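Local coordinates for Serine/threonine-protein kinase Tel1 (Chaetomium thermophilum, PDB 6SKY), which probably senses DNA damage such as double-strand breaks and activates checkpoint signalling by phosphorylating serine or threonine in [ST]-Q sequences, using ATP, at residues A[1589-1594]-A[1626-1632]; A[1634-1639]-A[2091-2095]; A[2043-2047]-A[2136-2141]; A[2066-2070]-A[2083-2087]. One frame throughout, in Å; residues are numbered along the deposited sequence.

In the fold
Helix 1627-1644 runs through the first half of this set: its start is covered by a loop in contact 1, and its middle crosses helix 2077-2097 in contact 2. Helix 2077-2097 also pairs with helix 2052-2070 in contact 4, where Leu2087 and Val2067 reach the glycines of contact 2. Contact 3 joins two further helices of the FAT solenoid and meets contact 2 through Leu2093. All four are mainly buried, although Glu1628 in contact 1 and Tyr2047 in contact 3 lie at the surface. Their chemistry differs: aromatic rings and sulfur in contact 1, arginine-aspartate pairs in contact 2, methionines and a tyrosine in contact 3, leucines and an amide in contact 4.

Contact 1 (A[1589-1594]-A[1626-1632]); sequences CGVFNI and GGEYLAW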
loop_
_atom_site.group_PDB
_atom_site.type_symbol
_atom_site.label_atom_id
_atom_site.label_comp_id
_atom_site.label_asym_id
_atom_site.label_seq_id
_atom_site.Cartn_x
_atom_site.Cartn_y
_atom_site.Cartn_z
ATOM N N CYS A 1589 -35.128 -37.768 28.364
ATOM C CA CYS A 1589 -35.090 -36.371 27.962
ATOM C C CYS A 1589 -36.457 -35.710 27.943
ATOM O O CYS A 1589 -36.552 -34.547 27.543
ATOM C CB CYS A 1589 -34.453 -36.262 26.580
ATOM S SG CYS A 1589 -33.026 -37.338 26.373
ATOM N N GLY A 1590 -37.513 -36.415 28.345
ATOM C CA GLY A 1590 -38.829 -35.800 28.360
ATOM C C GLY A 1590 -38.955 -34.745 29.439
ATOM O O GLY A 1590 -39.519 -33.672 29.207
ATOM N N VAL A 1591 -38.449 -35.041 30.632
ATOM C CA VAL A 1591 -38.304 -34.078 31.714
ATOM C C VAL A 1591 -36.864 -34.194 32.182
ATOM O O VAL A 1591 -36.454 -35.245 32.687
ATOM C CB VAL A 1591 -39.287 -34.333 32.864
ATOM C CG1 VAL A 1591 -38.738 -33.796 34.176
ATOM C CG2 VAL A 1591 -40.612 -33.683 32.560
ATOM N N PHE A 1592 -36.089 -33.138 31.987
ATOM C CA PHE A 1592 -34.647 -33.183 32.163
ATOM C C PHE A 1592 -34.238 -32.312 33.341
ATOM O O PHE A 1592 -35.051 -31.615 33.949
ATOM C CB PHE A 1592 -33.944 -32.740 30.876
ATOM C CG PHE A 1592 -32.560 -33.292 30.711
ATOM C CD1 PHE A 1592 -32.366 -34.613 30.401
ATOM C CD2 PHE A 1592 -31.457 -32.480 30.843
ATOM C CE1 PHE A 1592 -31.101 -35.114 30.245
ATOM C CE2 PHE A 1592 -30.198 -32.981 30.687
ATOM C CZ PHE A 1592 -30.020 -34.295 30.384
ATOM N N ASN A 1593 -32.950 -32.365 33.664
ATOM C CA ASN A 1593 -32.404 -31.583 34.766
ATOM C C ASN A 1593 -30.964 -31.239 34.402
ATOM O O ASN A 1593 -30.060 -32.050 34.614
ATOM C CB ASN A 1593 -32.486 -32.359 36.071
ATOM C CG ASN A 1593 -31.852 -31.625 37.224
ATOM O OD1 ASN A 1593 -32.516 -30.876 37.936
ATOM N ND2 ASN A 1593 -30.560 -31.841 37.424
ATOM N N ILE A 1594 -30.760 -30.048 33.860
ATOM C CA ILE A 1594 -29.421 -29.632 33.440
ATOM C C ILE A 1594 -28.662 -29.114 34.659
ATOM O O ILE A 1594 -29.208 -28.298 35.415
ATOM C CB ILE A 1594 -29.507 -28.574 32.343
ATOM C CG1 ILE A 1594 -28.135 -27.993 32.030
ATOM C CG2 ILE A 1594 -30.475 -27.475 32.720
ATOM C CD1 ILE A 1594 -28.179 -26.898 30.993
ATOM N N GLY A 1626 -37.814 -32.015 26.265
ATOM C CA GLY A 1626 -38.093 -30.885 27.117
ATOM C C GLY A 1626 -37.237 -29.686 26.771
ATOM O O GLY A 1626 -36.424 -29.691 25.849
ATOM N N GLY A 1627 -37.434 -28.626 27.539
ATOM C CA GLY A 1627 -36.659 -27.423 27.351
ATOM C C GLY A 1627 -35.286 -27.536 27.969
ATOM O O GLY A 1627 -34.305 -27.031 27.420
ATOM N N GLU A 1628 -35.195 -28.199 29.116
ATOM C CA GLU A 1628 -33.897 -28.341 29.753
ATOM C C GLU A 1628 -32.993 -29.278 28.972
ATOM O O GLU A 1628 -31.772 -29.094 28.968
ATOM C CB GLU A 1628 -34.071 -28.805 31.192
ATOM C CG GLU A 1628 -34.309 -27.651 32.145
ATOM C CD GLU A 1628 -34.753 -28.090 33.523
ATOM O OE1 GLU A 1628 -35.928 -28.490 33.674
ATOM O OE2 GLU A 1628 -33.929 -28.034 34.460
ATOM N N TYR A 1629 -33.559 -30.250 28.263
ATOM C CA TYR A 1629 -32.709 -31.069 27.412
ATOM C C TYR A 1629 -32.178 -30.268 26.234
ATOM O O TYR A 1629 -31.026 -30.445 25.835
ATOM C CB TYR A 1629 -33.442 -32.302 26.911
ATOM C CG TYR A 1629 -32.535 -33.151 26.068
ATOM C CD1 TYR A 1629 -31.601 -33.979 26.651
ATOM C CD2 TYR A 1629 -32.587 -33.094 24.691
ATOM C CE1 TYR A 1629 -30.758 -34.731 25.890
ATOM C CE2 TYR A 1629 -31.746 -33.844 23.924
ATOM C CZ TYR A 1629 -30.837 -34.663 24.527
ATOM O OH TYR A 1629 -29.996 -35.419 23.754
ATOM N N LEU A 1630 -32.999 -29.392 25.656
ATOM C CA LEU A 1630 -32.508 -28.550 24.573
ATOM C C LEU A 1630 -31.466 -27.560 25.062
ATOM O O LEU A 1630 -30.524 -27.256 24.332
ATOM C CB LEU A 1630 -33.656 -27.810 23.905
ATOM C CG LEU A 1630 -34.536 -28.664 23.010
ATOM C CD1 LEU A 1630 -35.340 -27.782 22.109
ATOM C CD2 LEU A 1630 -33.702 -29.609 22.205
ATOM N N ALA A 1631 -31.599 -27.062 26.288
ATOM C CA ALA A 1631 -30.551 -26.213 26.838
ATOM C C ALA A 1631 -29.256 -26.987 27.019
ATOM O O ALA A 1631 -28.175 -26.477 26.718
ATOM C CB ALA A 1631 -30.999 -25.609 28.160
ATOM N N TRP A 1632 -29.341 -28.225 27.504
ATOM C CA TRP A 1632 -28.138 -29.037 27.658
ATOM C C TRP A 1632 -27.500 -29.353 26.307
ATOM O O TRP A 1632 -26.272 -29.311 26.162
ATOM C CB TRP A 1632 -28.482 -30.313 28.419
ATOM C CG TRP A 1632 -27.348 -31.245 28.591
ATOM C CD1 TRP A 1632 -26.385 -31.193 29.546
ATOM C CD2 TRP A 1632 -27.056 -32.388 27.791
ATOM N NE1 TRP A 1632 -25.503 -32.224 29.382
ATOM C CE2 TRP A 1632 -25.897 -32.974 28.309
ATOM C CE3 TRP A 1632 -27.660 -32.966 26.681
ATOM C CZ2 TRP A 1632 -25.335 -34.106 27.758
ATOM C CZ3 TRP A 1632 -27.101 -34.081 26.138
ATOM C CH2 TRP A 1632 -25.950 -34.643 26.673
#
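Phe1592 lies along the first turn of helix 1627-1644 and touches it from root to rim. Its CB rests 3.6 Å from Tyr1629 N and close to Glu1628 CB. With CG anti to the backbone N (chi1 -155°), the ring passes over the CA and CB of Tyr1629. On one flank CD1 and CE1 meet Tyr1629, CE1 standing 3.8 Å from Tyr1629 CD1. On the other, CD2 nears the carbonyl of Glu1628, and Phe1592 CE2 comes 3.9 Å from Trp1632 CB. Tyr1629 turns its edge to the Phe1592 face in a T-shaped pair (planes at 82°). Its own face carries Cys1589, whose SG is 3.8 Å from the Tyr1629 ring centroid, while its hydroxyl bonds Ser1619. Ile1594 completes the row, its CD1 lying 3.9 Å from Trp1632 N. One straight hydrogen bond ties the backbones: Gly1626 N, at the N-cap position, donates to Cys1589 O over 3.1 Å. Leu1562 of helix 1557-1569 packs on Cys1589, Phe1592 and Trp1632. Glu1628, at the exposed margin, sets OE1 near Phe1592 O, but both are acceptors. The loop is therefore held to the helix start chiefly by an aromatic cluster and a sulfur-aromatic contact, with a single backbone bond across it.

Contact 2 (A[1634-1639]-A[2091-2095]); sequences GRVLGR and TELDD
Thr2091 lays its methyl over one face of the Arg1639 guanidinium, CG2 lying 3.8 Å from Arg1639 NH2 and toward the rim of the flat group. A chi1 of -59° sends the methyl there and sets the hydroxyl beside the threonine's own backbone N, where OG1 bonds Leu2087 O one turn back on its helix. Gly1638, with no side chain, lets Thr2091 OG1 come up to 3.8 Å from its CA. The threonine is thus a knob in a hole framed by Gly1634, Arg1635, Gly1638 and Arg1639; the nearest CA pair, Arg1635 and Thr2091, is 5.8 Å apart. Helix 1627-1644 here runs across helix 2077-2097, their local axes at 104°, joining two helices far apart in sequence within the alpha solenoid, the second in the FAT region. Arg1639, bent at chi3, grips Asp2095 end-on: NH1 reaches OD2 of Asp2095 at 3.0 Å and NH2 reaches its OD1 at 3.2 Å, both oxygens using syn lone pairs. The guanidinium and carboxylate planes differ by 26°, the OD2 bond being the more tilted. Arg1635 makes a long salt bridge from NH2 to Asp2094 OD2, 3.8 Å; its stronger partner is Asp1601.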
loop_
_atom_site.group_PDB
_atom_site.type_symbol
_atom_site.label_atom_id
_atom_site.label_comp_id
_atom_site.label_asym_id
_atom_site.label_seq_id
_atom_site.Cartn_x
_atom_site.Cartn_y
_atom_site.Cartn_z
ATOM N N GLY A 1634 -27.720 -27.525 23.633
ATOM C CA GLY A 1634 -27.091 -26.296 23.193
ATOM C C GLY A 1634 -25.769 -26.045 23.878
ATOM O O GLY A 1634 -24.824 -25.574 23.259
ATOM N N ARG A 1635 -25.682 -26.356 25.164
ATOM C CA ARG A 1635 -24.413 -26.199 25.861
ATOM C C ARG A 1635 -23.343 -27.113 25.277
ATOM O O ARG A 1635 -22.195 -26.700 25.091
ATOM C CB ARG A 1635 -24.610 -26.474 27.342
ATOM C CG ARG A 1635 -23.615 -25.808 28.221
ATOM C CD ARG A 1635 -23.573 -26.503 29.543
ATOM N NE ARG A 1635 -24.245 -25.760 30.595
ATOM C CZ ARG A 1635 -24.458 -26.246 31.809
ATOM N NH1 ARG A 1635 -24.062 -27.471 32.108
ATOM N NH2 ARG A 1635 -25.070 -25.512 32.720
ATOM N N VAL A 1636 -23.711 -28.349 24.942
ATOM C CA VAL A 1636 -22.744 -29.278 24.360
ATOM C C VAL A 1636 -22.331 -28.838 22.960
ATOM O O VAL A 1636 -21.144 -28.862 22.616
ATOM C CB VAL A 1636 -23.317 -30.705 24.364
ATOM C CG1 VAL A 1636 -22.454 -31.626 23.550
ATOM C CG2 VAL A 1636 -23.420 -31.208 25.772
ATOM N N LEU A 1637 -23.288 -28.426 22.130
ATOM C CA LEU A 1637 -22.950 -27.964 20.787
ATOM C C LEU A 1637 -22.117 -26.693 20.825
ATOM O O LEU A 1637 -21.209 -26.514 20.009
ATOM C CB LEU A 1637 -24.215 -27.721 19.978
ATOM C CG LEU A 1637 -25.032 -28.912 19.514
ATOM C CD1 LEU A 1637 -26.267 -28.406 18.826
ATOM C CD2 LEU A 1637 -24.220 -29.752 18.580
ATOM N N GLY A 1638 -22.416 -25.791 21.757
ATOM C CA GLY A 1638 -21.647 -24.572 21.863
ATOM C C GLY A 1638 -20.232 -24.823 22.324
ATOM O O GLY A 1638 -19.297 -24.199 21.832
ATOM N N ARG A 1639 -20.050 -25.747 23.263
ATOM C CA ARG A 1639 -18.699 -26.089 23.685
ATOM C C ARG A 1639 -17.928 -26.773 22.564
ATOM O O ARG A 1639 -16.735 -26.519 22.379
ATOM C CB ARG A 1639 -18.758 -26.966 24.922
ATOM C CG ARG A 1639 -17.450 -27.120 25.619
ATOM C CD ARG A 1639 -17.626 -27.915 26.879
ATOM N NE ARG A 1639 -18.710 -27.387 27.695
ATOM C CZ ARG A 1639 -18.550 -26.455 28.623
ATOM N NH1 ARG A 1639 -17.350 -25.950 28.855
ATOM N NH2 ARG A 1639 -19.588 -26.027 29.320
ATOM N N THR A 2091 -22.176 -20.223 25.960
ATOM C CA THR A 2091 -21.495 -21.232 26.761
ATOM C C THR A 2091 -20.308 -20.649 27.519
ATOM O O THR A 2091 -20.083 -20.999 28.678
ATOM C CB THR A 2091 -21.060 -22.388 25.870
ATOM O OG1 THR A 2091 -22.213 -22.949 25.247
ATOM C CG2 THR A 2091 -20.398 -23.452 26.673
ATOM N N GLU A 2092 -19.541 -19.749 26.899
ATOM C CA GLU A 2092 -18.437 -19.123 27.632
ATOM C C GLU A 2092 -18.948 -18.217 28.747
ATOM O O GLU A 2092 -18.364 -18.167 29.839
ATOM C CB GLU A 2092 -17.537 -18.341 26.680
ATOM C CG GLU A 2092 -16.704 -19.221 25.754
ATOM C CD GLU A 2092 -15.926 -18.433 24.709
ATOM O OE1 GLU A 2092 -16.442 -17.402 24.224
ATOM O OE2 GLU A 2092 -14.797 -18.849 24.370
ATOM N N LEU A 2093 -20.031 -17.486 28.486
ATOM C CA LEU A 2093 -20.682 -16.720 29.544
ATOM C C LEU A 2093 -21.067 -17.615 30.713
ATOM O O LEU A 2093 -20.761 -17.312 31.871
ATOM C CB LEU A 2093 -21.909 -16.011 28.978
ATOM C CG LEU A 2093 -22.800 -15.207 29.912
ATOM C CD1 LEU A 2093 -21.985 -14.283 30.743
ATOM C CD2 LEU A 2093 -23.788 -14.423 29.111
ATOM N N ASP A 2094 -21.749 -18.722 30.427
ATOM C CA ASP A 2094 -22.150 -19.640 31.484
ATOM C C ASP A 2094 -20.949 -20.204 32.221
ATOM O O ASP A 2094 -21.024 -20.478 33.420
ATOM C CB ASP A 2094 -22.981 -20.770 30.894
ATOM C CG ASP A 2094 -23.980 -21.332 31.873
ATOM O OD1 ASP A 2094 -23.817 -21.117 33.090
ATOM O OD2 ASP A 2094 -24.936 -21.994 31.422
ATOM N N ASP A 2095 -19.831 -20.402 31.524
ATOM C CA ASP A 2095 -18.645 -20.943 32.180
ATOM C C ASP A 2095 -18.067 -19.960 33.183
ATOM O O ASP A 2095 -17.734 -20.337 34.306
ATOM C CB ASP A 2095 -17.588 -21.321 31.150
ATOM C CG ASP A 2095 -17.817 -22.685 30.557
ATOM O OD1 ASP A 2095 -18.838 -23.316 30.894
ATOM O OD2 ASP A 2095 -16.975 -23.131 29.751
#

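Contact 3 (A[2043-2047]-A[2136-2141]); sequences YQSMY and TTLSMW
Helices 2035-2047 and 2124-2143 run side by side in nearly the same direction, their local axes 6° from parallel and 10.9 Å apart, with Tyr2047 CA 7.5 Å from Met2140 CA. Tyr2043 spans the gap. The methyl of Thr2136 sits squarely over its ring, CG2 3.9 Å from the Tyr2043 centroid and almost on the normal. At the ring edge the Tyr2043 hydroxyl meets Thr2137 OG1 in the ring plane, within hydrogen-bonding reach and with Tyr2043 the donor, but the two oxygens are modelled too close, so the length is doubtful. Thr2137 OG1 also bonds Cys2133 O on its own helix. The two helices, separated by three others in the chain, lie in the alpha-solenoid FAT domain, a TPR-clan family; helix 2077-2097 packs against both, with Leu2093 on Tyr2043 and Ile2096 on Thr2137 and Trp2141. Farther along, Met2046 and Met2140 lie alongside, pointing opposite ways, Met2046 SD being 3.9 Å from Met2140 CB. The extended Met2046 places CE 3.7 Å from Trp2141 N and at the indole edge. Met2140, folded at chi2 and chi3, curls its CE to 3.9 Å from Tyr2047 CB, near the plane of that ring, while Trp2024 packs on Tyr2043, Tyr2047 and Met2140.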
loop_
_atom_site.group_PDB
_atom_site.type_symbol
_atom_site.label_atom_id
_atom_site.label_comp_id
_atom_site.label_asym_id
_atom_site.label_seq_id
_atom_site.Cartn_x
_atom_site.Cartn_y
_atom_site.Cartn_z
ATOM N N TYR A 2043 -26.722 -10.587 28.133
ATOM C CA TYR A 2043 -25.858 -9.614 28.807
ATOM C C TYR A 2043 -26.655 -8.534 29.524
ATOM O O TYR A 2043 -26.235 -8.051 30.581
ATOM C CB TYR A 2043 -24.886 -8.971 27.822
ATOM C CG TYR A 2043 -23.822 -9.915 27.366
ATOM C CD1 TYR A 2043 -22.948 -10.477 28.264
ATOM C CD2 TYR A 2043 -23.699 -10.252 26.041
ATOM C CE1 TYR A 2043 -21.991 -11.348 27.851
ATOM C CE2 TYR A 2043 -22.740 -11.117 25.624
ATOM C CZ TYR A 2043 -21.894 -11.664 26.527
ATOM O OH TYR A 2043 -20.934 -12.534 26.096
ATOM N N GLN A 2044 -27.792 -8.134 28.965
ATOM C CA GLN A 2044 -28.666 -7.184 29.636
ATOM C C GLN A 2044 -29.162 -7.746 30.957
ATOM O O GLN A 2044 -29.101 -7.077 31.992
ATOM C CB GLN A 2044 -29.833 -6.839 28.724
ATOM C CG GLN A 2044 -30.835 -5.920 29.328
ATOM C CD GLN A 2044 -31.925 -5.577 28.365
ATOM O OE1 GLN A 2044 -32.554 -6.449 27.791
ATOM N NE2 GLN A 2044 -32.155 -4.296 28.175
ATOM N N SER A 2045 -29.658 -8.981 30.945
ATOM C CA SER A 2045 -30.043 -9.623 32.189
ATOM C C SER A 2045 -28.884 -9.678 33.163
ATOM O O SER A 2045 -29.084 -9.578 34.372
ATOM C CB SER A 2045 -30.552 -11.025 31.917
ATOM O OG SER A 2045 -30.514 -11.780 33.104
ATOM N N MET A 2046 -27.667 -9.863 32.661
ATOM C CA MET A 2046 -26.505 -9.831 33.543
ATOM C C MET A 2046 -26.311 -8.454 34.157
ATOM O O MET A 2046 -25.810 -8.337 35.277
ATOM C CB MET A 2046 -25.261 -10.251 32.771
ATOM C CG MET A 2046 -24.063 -10.533 33.621
ATOM S SD MET A 2046 -22.647 -10.936 32.607
ATOM C CE MET A 2046 -21.430 -11.235 33.871
ATOM N N TYR A 2047 -26.706 -7.405 33.446
ATOM C CA TYR A 2047 -26.589 -6.052 33.974
ATOM C C TYR A 2047 -27.689 -5.747 34.985
ATOM O O TYR A 2047 -27.423 -5.190 36.053
ATOM C CB TYR A 2047 -26.627 -5.055 32.820
ATOM C CG TYR A 2047 -26.519 -3.611 33.218
ATOM C CD1 TYR A 2047 -25.334 -3.098 33.711
ATOM C CD2 TYR A 2047 -27.591 -2.751 33.069
ATOM C CE1 TYR A 2047 -25.229 -1.784 34.064
ATOM C CE2 TYR A 2047 -27.493 -1.436 33.418
ATOM C CZ TYR A 2047 -26.311 -0.958 33.916
ATOM O OH TYR A 2047 -26.208 0.362 34.267
ATOM N N THR A 2136 -16.949 -8.748 25.829
ATOM C CA THR A 2136 -18.105 -8.260 26.580
ATOM C C THR A 2136 -18.310 -9.049 27.866
ATOM O O THR A 2136 -18.573 -8.471 28.924
ATOM C CB THR A 2136 -19.362 -8.328 25.729
ATOM O OG1 THR A 2136 -19.155 -7.590 24.527
ATOM C CG2 THR A 2136 -20.508 -7.726 26.460
ATOM N N THR A 2137 -18.194 -10.371 27.793
ATOM C CA THR A 2137 -18.365 -11.209 28.972
ATOM C C THR A 2137 -17.377 -10.839 30.065
ATOM O O THR A 2137 -17.756 -10.671 31.227
ATOM C CB THR A 2137 -18.207 -12.672 28.582
ATOM O OG1 THR A 2137 -19.258 -13.039 27.691
ATOM C CG2 THR A 2137 -18.274 -13.539 29.775
ATOM N N LEU A 2138 -16.100 -10.708 29.710
ATOM C CA LEU A 2138 -15.084 -10.450 30.724
ATOM C C LEU A 2138 -15.242 -9.068 31.342
ATOM O O LEU A 2138 -15.082 -8.906 32.559
ATOM C CB LEU A 2138 -13.693 -10.629 30.129
ATOM C CG LEU A 2138 -13.266 -12.073 29.876
ATOM C CD1 LEU A 2138 -11.898 -12.117 29.271
ATOM C CD2 LEU A 2138 -13.294 -12.859 31.153
ATOM N N SER A 2139 -15.599 -8.064 30.542
ATOM C CA SER A 2139 -15.770 -6.733 31.118
ATOM C C SER A 2139 -17.001 -6.666 32.011
ATOM O O SER A 2139 -16.944 -6.098 33.110
ATOM C CB SER A 2139 -15.850 -5.685 30.019
ATOM O OG SER A 2139 -17.143 -5.626 29.473
ATOM N N MET A 2140 -18.121 -7.245 31.569
ATOM C CA MET A 2140 -19.319 -7.257 32.401
ATOM C C MET A 2140 -19.079 -7.984 33.712
ATOM O O MET A 2140 -19.545 -7.546 34.764
ATOM C CB MET A 2140 -20.477 -7.902 31.653
ATOM C CG MET A 2140 -21.095 -7.030 30.602
ATOM S SD MET A 2140 -21.960 -5.634 31.307
ATOM C CE MET A 2140 -23.033 -6.482 32.436
ATOM N N TRP A 2141 -18.365 -9.105 33.673
ATOM C CA TRP A 2141 -18.075 -9.824 34.903
ATOM C C TRP A 2141 -17.183 -9.009 35.820
ATOM O O TRP A 2141 -17.322 -9.069 37.043
ATOM C CB TRP A 2141 -17.423 -11.155 34.570
ATOM C CG TRP A 2141 -17.384 -12.117 35.683
ATOM C CD1 TRP A 2141 -18.443 -12.670 36.318
ATOM C CD2 TRP A 2141 -16.221 -12.687 36.271
ATOM N NE1 TRP A 2141 -18.016 -13.538 37.280
ATOM C CE2 TRP A 2141 -16.650 -13.567 37.267
ATOM C CE3 TRP A 2141 -14.854 -12.531 36.055
ATOM C CZ2 TRP A 2141 -15.766 -14.283 38.049
ATOM C CZ3 TRP A 2141 -13.983 -13.244 36.827
ATOM C CH2 TRP A 2141 -14.437 -14.108 37.813
#

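Contact 4 (A[2066-2070]-A[2083-2087]); sequences TVRHL and QLGAL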
loop_
_atom_site.group_PDB
_atom_site.type_symbol
_atom_site.label_atom_id
_atom_site.label_comp_id
_atom_site.label_asym_id
_atom_site.label_seq_id
_atom_site.Cartn_x
_atom_site.Cartn_y
_atom_site.Cartn_z
ATOM N N THR A 2066 -31.918 -20.850 20.738
ATOM C CA THR A 2066 -30.981 -20.974 19.629
ATOM C C THR A 2066 -31.016 -22.369 19.029
ATOM O O THR A 2066 -30.972 -22.525 17.805
ATOM C CB THR A 2066 -29.572 -20.625 20.086
ATOM O OG1 THR A 2066 -29.551 -19.288 20.580
ATOM C CG2 THR A 2066 -28.624 -20.722 18.938
ATOM N N VAL A 2067 -31.094 -23.403 19.867
ATOM C CA VAL A 2067 -31.173 -24.755 19.324
ATOM C C VAL A 2067 -32.484 -24.960 18.580
ATOM O O VAL A 2067 -32.518 -25.593 17.518
ATOM C CB VAL A 2067 -30.983 -25.794 20.435
ATOM C CG1 VAL A 2067 -31.252 -27.175 19.912
ATOM C CG2 VAL A 2067 -29.595 -25.726 20.942
ATOM N N ARG A 2068 -33.583 -24.422 19.109
ATOM C CA ARG A 2068 -34.853 -24.541 18.404
ATOM C C ARG A 2068 -34.809 -23.847 17.056
ATOM O O ARG A 2068 -35.500 -24.257 16.121
ATOM C CB ARG A 2068 -35.986 -23.966 19.239
ATOM C CG ARG A 2068 -36.426 -24.828 20.393
ATOM C CD ARG A 2068 -37.810 -24.413 20.819
ATOM N NE ARG A 2068 -38.210 -24.981 22.098
ATOM C CZ ARG A 2068 -38.197 -24.311 23.244
ATOM N NH1 ARG A 2068 -38.587 -24.907 24.361
ATOM N NH2 ARG A 2068 -37.797 -23.046 23.273
ATOM N N HIS A 2069 -34.023 -22.779 16.938
ATOM C CA HIS A 2069 -33.928 -22.090 15.655
ATOM C C HIS A 2069 -33.027 -22.841 14.683
ATOM O O HIS A 2069 -33.289 -22.864 13.479
ATOM C CB HIS A 2069 -33.427 -20.666 15.857
ATOM C CG HIS A 2069 -33.443 -19.843 14.611
ATOM N ND1 HIS A 2069 -32.406 -19.012 14.254
ATOM C CD2 HIS A 2069 -34.370 -19.726 13.633
ATOM C CE1 HIS A 2069 -32.692 -18.419 13.110
ATOM N NE2 HIS A 2069 -33.878 -18.835 12.712
ATOM N N LEU A 2070 -31.953 -23.451 15.183
ATOM C CA LEU A 2070 -31.111 -24.281 14.327
ATOM C C LEU A 2070 -31.880 -25.476 13.790
ATOM O O LEU A 2070 -31.616 -25.942 12.678
ATOM C CB LEU A 2070 -29.884 -24.766 15.087
ATOM C CG LEU A 2070 -28.710 -23.833 15.333
ATOM C CD1 LEU A 2070 -27.807 -24.462 16.346
ATOM C CD2 LEU A 2070 -27.964 -23.606 14.057
ATOM N N GLN A 2083 -25.462 -18.663 14.302
ATOM C CA GLN A 2083 -26.173 -19.296 15.409
ATOM C C GLN A 2083 -25.250 -20.175 16.238
ATOM O O GLN A 2083 -25.345 -20.203 17.471
ATOM C CB GLN A 2083 -27.340 -20.119 14.886
ATOM C CG GLN A 2083 -28.323 -19.358 14.058
ATOM C CD GLN A 2083 -29.035 -18.305 14.837
ATOM O OE1 GLN A 2083 -29.209 -18.422 16.041
ATOM N NE2 GLN A 2083 -29.454 -17.256 14.155
ATOM N N LEU A 2084 -24.354 -20.911 15.587
ATOM C CA LEU A 2084 -23.409 -21.723 16.345
ATOM C C LEU A 2084 -22.465 -20.857 17.172
ATOM O O LEU A 2084 -22.094 -21.219 18.293
ATOM C CB LEU A 2084 -22.633 -22.630 15.403
ATOM C CG LEU A 2084 -23.413 -23.842 14.928
ATOM C CD1 LEU A 2084 -22.688 -24.505 13.805
ATOM C CD2 LEU A 2084 -23.587 -24.790 16.072
ATOM N N GLY A 2085 -22.077 -19.699 16.647
ATOM C CA GLY A 2085 -21.264 -18.787 17.425
ATOM C C GLY A 2085 -22.006 -18.166 18.585
ATOM O O GLY A 2085 -21.411 -17.894 19.626
ATOM N N ALA A 2086 -23.305 -17.917 18.423
ATOM C CA ALA A 2086 -24.125 -17.499 19.557
ATOM C C ALA A 2086 -24.142 -18.559 20.648
ATOM O O ALA A 2086 -24.059 -18.239 21.837
ATOM C CB ALA A 2086 -25.545 -17.197 19.093
ATOM N N LEU A 2087 -24.269 -19.826 20.263
ATOM C CA LEU A 2087 -24.183 -20.904 21.242
ATOM C C LEU A 2087 -22.845 -20.899 21.964
ATOM O O LEU A 2087 -22.791 -21.083 23.184
ATOM C CB LEU A 2087 -24.402 -22.252 20.566
ATOM C CG LEU A 2087 -25.809 -22.678 20.178
ATOM C CD1 LEU A 2087 -25.736 -23.991 19.476
ATOM C CD2 LEU A 2087 -26.652 -22.790 21.398
#
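The imidazole of His2069 meets the Gln2083 amide with its edge: Gln2083 CD lies in the ring plane, and ND1 stands over the face of the amide. The two planes are almost perpendicular, 87° apart. His2069 ND1 is 3.4 Å from Gln2083 NE2, but the angle is too poor for a hydrogen bond; NE2 has instead a weak bond to Asp2033 O, in a loop that also touches the histidine. A bend at chi2 of Gln2083 (-65°) swings the amide back toward helix 2052-2070, bringing OE1 to 3.7 Å from Thr2066 CG2. That methyl also rests 3.6 Å from Leu2087 CG, with the two side chains running antiparallel. The threonine hydroxyl is occupied by Gly2062 O of its own helix. Leu2070 closes the other end: its CD2 lies 3.6 Å from Gln2083 CB, while CD1 meets Leu2087 CD1 tip to tip at 3.8 Å. Val2067 adds CG2 against Leu2087 CD2 at 4.2 Å. Helix 1627-1644 covers this apolar side, Leu1630 lying on Val2067, Leu1637 on Leu2087 and Phe1641 on Leu2084. No hydrogen bond joins the segments. Two consecutive helices packed antiparallel, axes 10.1 Å apart at 159°, form a helical hairpin, the building element of alpha solenoids such as this FAT domain.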